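Local coordinates for protein VP2 (Primate bocaparvovirus 1, PDB 7L0Y) that builds the icosahedral T=1 capsid of human bocavirus 1, assembling as one of 60 copies of capsid protein that enclose the viral genome, at residues I43-L48 and C66-W71; I427-I432 and L444-T449. All coordinates share one frame; numbering follows the deposited sequence.

Contact 1. Residues I43-L48 and C66-W71; sequences IQNGHL and CVTTPW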
loop_
_atom_site.group_PDB
_atom_site.type_symbol
_atom_site.label_atom_id
_atom_site.label_comp_id
_atom_site.label_asym_id
_atom_site.label_seq_id
_atom_site.Cartn_x
_atom_site.Cartn_y
_atom_site.Cartn_z
ATOM N N ILE A 43 -32.625 -102.252 -12.747
ATOM C CA ILE A 43 -31.321 -102.817 -13.059
ATOM C C ILE A 43 -31.396 -103.595 -14.365
ATOM O O ILE A 43 -32.371 -104.307 -14.633
ATOM C CB ILE A 43 -30.847 -103.696 -11.891
ATOM C CG1 ILE A 43 -30.636 -102.830 -10.650
ATOM C CG2 ILE A 43 -29.568 -104.433 -12.242
ATOM C CD1 ILE A 43 -30.479 -103.605 -9.380
ATOM N N GLN A 44 -30.363 -103.456 -15.191
ATOM C CA GLN A 44 -30.296 -104.101 -16.491
ATOM C C GLN A 44 -29.093 -105.031 -16.547
ATOM O O GLN A 44 -28.015 -104.689 -16.058
ATOM C CB GLN A 44 -30.197 -103.072 -17.612
ATOM C CG GLN A 44 -31.331 -102.085 -17.684
ATOM C CD GLN A 44 -32.689 -102.743 -17.779
ATOM O OE1 GLN A 44 -33.479 -102.679 -16.846
ATOM N NE2 GLN A 44 -32.944 -103.425 -18.879
ATOM N N ASN A 45 -29.290 -106.209 -17.141
ATOM C CA ASN A 45 -28.235 -107.209 -17.343
ATOM C C ASN A 45 -27.572 -107.666 -16.055
ATOM O O ASN A 45 -26.465 -108.200 -16.091
ATOM C CB ASN A 45 -27.133 -106.718 -18.280
ATOM C CG ASN A 45 -27.468 -106.891 -19.718
ATOM O OD1 ASN A 45 -28.413 -107.585 -20.073
ATOM N ND2 ASN A 45 -26.625 -106.350 -20.569
ATOM N N GLY A 46 -28.227 -107.504 -14.915
ATOM C CA GLY A 46 -27.516 -107.748 -13.674
ATOM C C GLY A 46 -26.204 -107.003 -13.586
ATOM O O GLY A 46 -25.191 -107.582 -13.177
ATOM N N HIS A 47 -26.196 -105.733 -13.995
ATOM C CA HIS A 47 -25.032 -104.855 -13.898
ATOM C C HIS A 47 -23.869 -105.318 -14.764
ATOM O O HIS A 47 -22.714 -105.024 -14.466
ATOM C CB HIS A 47 -24.570 -104.698 -12.450
ATOM C CG HIS A 47 -25.551 -103.988 -11.579
ATOM N ND1 HIS A 47 -25.790 -102.636 -11.684
ATOM C CD2 HIS A 47 -26.360 -104.439 -10.595
ATOM C CE1 HIS A 47 -26.697 -102.284 -10.794
ATOM N NE2 HIS A 47 -27.058 -103.359 -10.120
ATOM N N LEU A 48 -24.143 -106.018 -15.853
ATOM C CA LEU A 48 -23.081 -106.523 -16.702
ATOM C C LEU A 48 -23.175 -105.930 -18.097
ATOM O O LEU A 48 -24.244 -105.551 -18.570
ATOM C CB LEU A 48 -23.113 -108.052 -16.786
ATOM C CG LEU A 48 -22.735 -108.778 -15.501
ATOM C CD1 LEU A 48 -22.927 -110.256 -15.675
ATOM C CD2 LEU A 48 -21.300 -108.464 -15.151
ATOM N N CYS A 66 -24.910 -107.959 -30.730
ATOM C CA CYS A 66 -25.183 -106.777 -29.938
ATOM C C CYS A 66 -24.482 -106.904 -28.606
ATOM O O CYS A 66 -24.328 -107.996 -28.067
ATOM C CB CYS A 66 -26.676 -106.574 -29.702
ATOM S SG CYS A 66 -27.488 -107.993 -28.943
ATOM N N VAL A 67 -24.060 -105.771 -28.085
ATOM C CA VAL A 67 -23.628 -105.655 -26.707
ATOM C C VAL A 67 -24.686 -104.880 -25.945
ATOM O O VAL A 67 -25.058 -103.766 -26.329
ATOM C CB VAL A 67 -22.237 -105.019 -26.612
ATOM C CG1 VAL A 67 -22.125 -103.985 -27.628
ATOM C CG2 VAL A 67 -22.038 -104.389 -25.246
ATOM N N THR A 68 -25.195 -105.492 -24.889
ATOM C CA THR A 68 -26.185 -104.887 -24.020
ATOM C C THR A 68 -25.503 -104.360 -22.771
ATOM O O THR A 68 -24.524 -104.932 -22.292
ATOM C CB THR A 68 -27.275 -105.893 -23.654
ATOM O OG1 THR A 68 -26.674 -107.055 -23.079
ATOM C CG2 THR A 68 -28.056 -106.296 -24.877
ATOM N N THR A 69 -26.016 -103.267 -22.256
ATOM C CA THR A 69 -25.343 -102.547 -21.193
ATOM C C THR A 69 -26.217 -102.544 -19.949
ATOM O O THR A 69 -27.416 -102.825 -20.028
ATOM C CB THR A 69 -25.041 -101.113 -21.624
ATOM O OG1 THR A 69 -26.265 -100.391 -21.735
ATOM C CG2 THR A 69 -24.367 -101.106 -22.978
ATOM N N PRO A 70 -25.646 -102.276 -18.776
ATOM C CA PRO A 70 -26.476 -102.051 -17.587
ATOM C C PRO A 70 -27.303 -100.779 -17.644
ATOM O O PRO A 70 -28.170 -100.593 -16.789
ATOM C CB PRO A 70 -25.445 -102.000 -16.458
ATOM C CG PRO A 70 -24.196 -101.587 -17.122
ATOM C CD PRO A 70 -24.213 -102.223 -18.460
ATOM N N TRP A 71 -27.039 -99.893 -18.589
ATOM C CA TRP A 71 -27.639 -98.574 -18.685
ATOM C C TRP A 71 -29.019 -98.591 -19.340
ATOM O O TRP A 71 -29.369 -99.478 -20.116
ATOM C CB TRP A 71 -26.720 -97.661 -19.476
ATOM C CG TRP A 71 -25.474 -97.341 -18.764
ATOM C CD1 TRP A 71 -24.327 -98.061 -18.766
ATOM C CD2 TRP A 71 -25.225 -96.187 -17.977
ATOM N NE1 TRP A 71 -23.384 -97.444 -18.003
ATOM C CE2 TRP A 71 -23.906 -96.280 -17.514
ATOM C CE3 TRP A 71 -25.988 -95.084 -17.613
ATOM C CZ2 TRP A 71 -23.337 -95.316 -16.709
ATOM C CZ3 TRP A 71 -25.425 -94.136 -16.810
ATOM C CH2 TRP A 71 -24.116 -94.256 -16.360
#

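Contact 2. Residues I427-I432 and L444-T449; sequences IKMAKI and LNIYCT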
loop_
_atom_site.group_PDB
_atom_site.type_symbol
_atom_site.label_atom_id
_atom_site.label_comp_id
_atom_site.label_asym_id
_atom_site.label_seq_id
_atom_site.Cartn_x
_atom_site.Cartn_y
_atom_site.Cartn_z
ATOM N N ILE A 427 -29.096 -93.192 -17.945
ATOM C CA ILE A 427 -29.320 -93.302 -16.519
ATOM C C ILE A 427 -29.232 -94.764 -16.130
ATOM O O ILE A 427 -29.777 -95.632 -16.814
ATOM C CB ILE A 427 -30.675 -92.687 -16.121
ATOM C CG1 ILE A 427 -30.943 -92.834 -14.631
ATOM C CG2 ILE A 427 -31.765 -93.273 -16.925
ATOM C CD1 ILE A 427 -32.170 -92.115 -14.188
ATOM N N LYS A 428 -28.498 -95.040 -15.068
ATOM C CA LYS A 428 -28.600 -96.332 -14.422
ATOM C C LYS A 428 -28.475 -96.084 -12.939
ATOM O O LYS A 428 -27.991 -95.036 -12.518
ATOM C CB LYS A 428 -27.527 -97.328 -14.864
ATOM C CG LYS A 428 -26.159 -96.990 -14.403
ATOM C CD LYS A 428 -25.177 -98.035 -14.832
ATOM C CE LYS A 428 -23.792 -97.711 -14.292
ATOM N NZ LYS A 428 -23.718 -97.841 -12.825
ATOM N N MET A 429 -28.908 -97.048 -12.153
ATOM C CA MET A 429 -28.690 -96.954 -10.726
ATOM C C MET A 429 -27.299 -97.424 -10.367
ATOM O O MET A 429 -26.729 -98.297 -11.025
ATOM C CB MET A 429 -29.719 -97.768 -9.989
ATOM C CG MET A 429 -31.067 -97.147 -10.046
ATOM S SD MET A 429 -32.131 -98.330 -9.317
ATOM C CE MET A 429 -32.138 -99.510 -10.652
ATOM N N ALA A 430 -26.747 -96.813 -9.331
ATOM C CA ALA A 430 -25.490 -97.282 -8.787
ATOM C C ALA A 430 -25.606 -98.748 -8.414
ATOM O O ALA A 430 -26.528 -99.159 -7.709
ATOM C CB ALA A 430 -25.100 -96.458 -7.568
ATOM N N LYS A 431 -24.688 -99.539 -8.935
ATOM C CA LYS A 431 -24.492 -100.889 -8.445
ATOM C C LYS A 431 -24.228 -100.834 -6.951
ATOM O O LYS A 431 -23.275 -100.189 -6.509
ATOM C CB LYS A 431 -23.317 -101.503 -9.195
ATOM C CG LYS A 431 -22.743 -102.770 -8.637
ATOM C CD LYS A 431 -23.722 -103.884 -8.569
ATOM C CE LYS A 431 -22.989 -105.206 -8.446
ATOM N NZ LYS A 431 -22.117 -105.278 -7.256
ATOM N N ILE A 432 -25.062 -101.504 -6.164
ATOM C CA ILE A 432 -24.862 -101.577 -4.721
ATOM C C ILE A 432 -24.375 -102.984 -4.405
ATOM O O ILE A 432 -25.180 -103.929 -4.431
ATOM C CB ILE A 432 -26.135 -101.245 -3.937
ATOM C CG1 ILE A 432 -26.550 -99.799 -4.173
ATOM C CG2 ILE A 432 -25.899 -101.454 -2.459
ATOM C CD1 ILE A 432 -27.857 -99.459 -3.535
ATOM N N LEU A 444 -27.514 -105.418 -4.453
ATOM C CA LEU A 444 -28.773 -105.059 -3.832
ATOM C C LEU A 444 -29.793 -104.733 -4.910
ATOM O O LEU A 444 -29.509 -103.983 -5.844
ATOM C CB LEU A 444 -28.565 -103.861 -2.918
ATOM C CG LEU A 444 -29.711 -103.476 -2.009
ATOM C CD1 LEU A 444 -29.910 -104.603 -1.033
ATOM C CD2 LEU A 444 -29.380 -102.196 -1.289
ATOM N N ASN A 445 -30.992 -105.281 -4.774
ATOM C CA ASN A 445 -32.022 -105.128 -5.792
ATOM C C ASN A 445 -32.797 -103.848 -5.512
ATOM O O ASN A 445 -33.528 -103.757 -4.525
ATOM C CB ASN A 445 -32.945 -106.340 -5.804
ATOM C CG ASN A 445 -33.916 -106.319 -6.954
ATOM O OD1 ASN A 445 -33.634 -105.762 -8.010
ATOM N ND2 ASN A 445 -35.068 -106.935 -6.757
ATOM N N ILE A 446 -32.651 -102.868 -6.398
ATOM C CA ILE A 446 -33.201 -101.535 -6.214
ATOM C C ILE A 446 -33.779 -101.064 -7.536
ATOM O O ILE A 446 -33.449 -101.582 -8.603
ATOM C CB ILE A 446 -32.140 -100.531 -5.717
ATOM C CG1 ILE A 446 -30.981 -100.466 -6.705
ATOM C CG2 ILE A 446 -31.644 -100.902 -4.340
ATOM C CD1 ILE A 446 -29.998 -99.377 -6.421
ATOM N N TYR A 447 -34.665 -100.078 -7.459
ATOM C CA TYR A 447 -35.158 -99.412 -8.651
ATOM C C TYR A 447 -35.322 -97.941 -8.328
ATOM O O TYR A 447 -35.472 -97.552 -7.172
ATOM C CB TYR A 447 -36.472 -100.002 -9.158
ATOM C CG TYR A 447 -37.668 -99.653 -8.328
ATOM C CD1 TYR A 447 -38.504 -98.618 -8.694
ATOM C CD2 TYR A 447 -37.940 -100.331 -7.161
ATOM C CE1 TYR A 447 -39.584 -98.294 -7.943
ATOM C CE2 TYR A 447 -39.019 -100.012 -6.404
ATOM C CZ TYR A 447 -39.842 -98.993 -6.796
ATOM O OH TYR A 447 -40.935 -98.666 -6.032
ATOM N N CYS A 448 -35.280 -97.121 -9.365
ATOM C CA CYS A 448 -35.443 -95.687 -9.221
ATOM C C CYS A 448 -36.685 -95.238 -9.971
ATOM O O CYS A 448 -36.933 -95.677 -11.095
ATOM C CB CYS A 448 -34.218 -94.932 -9.733
ATOM S SG CYS A 448 -34.296 -93.145 -9.519
ATOM N N THR A 449 -37.470 -94.388 -9.332
ATOM C CA THR A 449 -38.501 -93.617 -9.998
ATOM C C THR A 449 -38.177 -92.148 -9.815
ATOM O O THR A 449 -37.559 -91.761 -8.826
ATOM C CB THR A 449 -39.905 -93.917 -9.450
ATOM O OG1 THR A 449 -39.963 -93.617 -8.052
ATOM C CG2 THR A 449 -40.255 -95.360 -9.656
#

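Contact 1. Residues I43-L48 and C66-W71
Q44 begins the contact by setting its CB against P70 O (3.3 Å), where the 66-71 segment turns a corner. Its carbonyl O receives the CA-H of P70 at 3.4 Å and also the amide N-H of H47, which closes a tight left-handed turn. N45, with positive phi, sends its side chain across to T68. With CG beside the backbone N (chi1 -83°), its ND2 reaches T68 OG1 at 2.6 Å, in a nearly straight bond (165°). A second bond from ND2 returns to L48 O at 3.2 Å, approaching from above the carbonyl plane. Both acceptors lie close to the plane of the amide, so the two bonds fix its rotation, while T68 OG1 is also bonded to the carboxylate of E52. H47 rests its CA on P70 CB (3.9 Å); its CB points away, and its ring has I43 CG2 over one face and Y443 edge to face. L48 places its carbonyl O 3.3 Å from P70 CD. T69 OG1 bonds to the backbone O of Y167 and accepts from W71 N, an ST turn at the corner between jelly-roll strands 65-69 and 71-74, packed against the loop leading from strand 30-42 into 50-53.

Contact 2. Residues I427-I432 and L444-T449
M429 points from strand 427-429 onto the backbone of strand 446-449 in the core of the parvovirus jelly roll, where these two strands belong to the two facing sheets of the barrel. Their axes pass 7.6 Å apart and run roughly antiparallel, at 140°, so side chains rather than backbone bonds join them here. The methionine extends through chi2 and then bends at chi3 (-73°), which turns the CE methyl across the strand, toward I446 O. SD sits over Y447 CA at 3.3 Å. The residues to either side of Y447 in sequence both meet this side chain: I446 brings CG1 to SD (3.6 Å), while C448 puts its CB against CG (3.9 Å). V132, from the strand next to 424-429, also packs on both M429 and C448.

Farther along, I432 takes over. It crosses I446 at about a right angle, the two CD1 methyls meeting at 3.6 Å, but lies alongside L444 with both side chains pointing the same way. I432 CG2 touches L444 CB and CD2, and I432 CD1 also approaches L444 CD2, so the isoleucine packs on two residues of the other segment, on I446 through its CD1 and on L444 along its flank. Q111 and Y124 of a neighbouring subunit pack on I432 and L444, respectively. Past the end of strand 427-429 the backbones draw together, and the loop joining them is closed at its base by L444 N donating to I432 O, 2.8 Å away and 162° at the hydrogen.

In the fold
The two contacts lie side by side on the same side of the chain's centre, with their own centres about 12 Å apart, and come in series along the sequence. Contact 1 joins the loop after strand 30-42 to the 65-69 and 71-74 strands; contact 2 joins strand 424-429 to strand 446-462. Strand 71-74 pairs with 424-429 and strand 30-42 with 446-462, so the N-terminal and C-terminal parts of the chain close the same jelly roll. They also touch directly: W71 makes a cation-pi contact with K428, and H47 CD2 packs on K431 CD at 3.4 Å. Both contacts meet the same neighbouring subunit, placing this end of the barrel at a capsid interface.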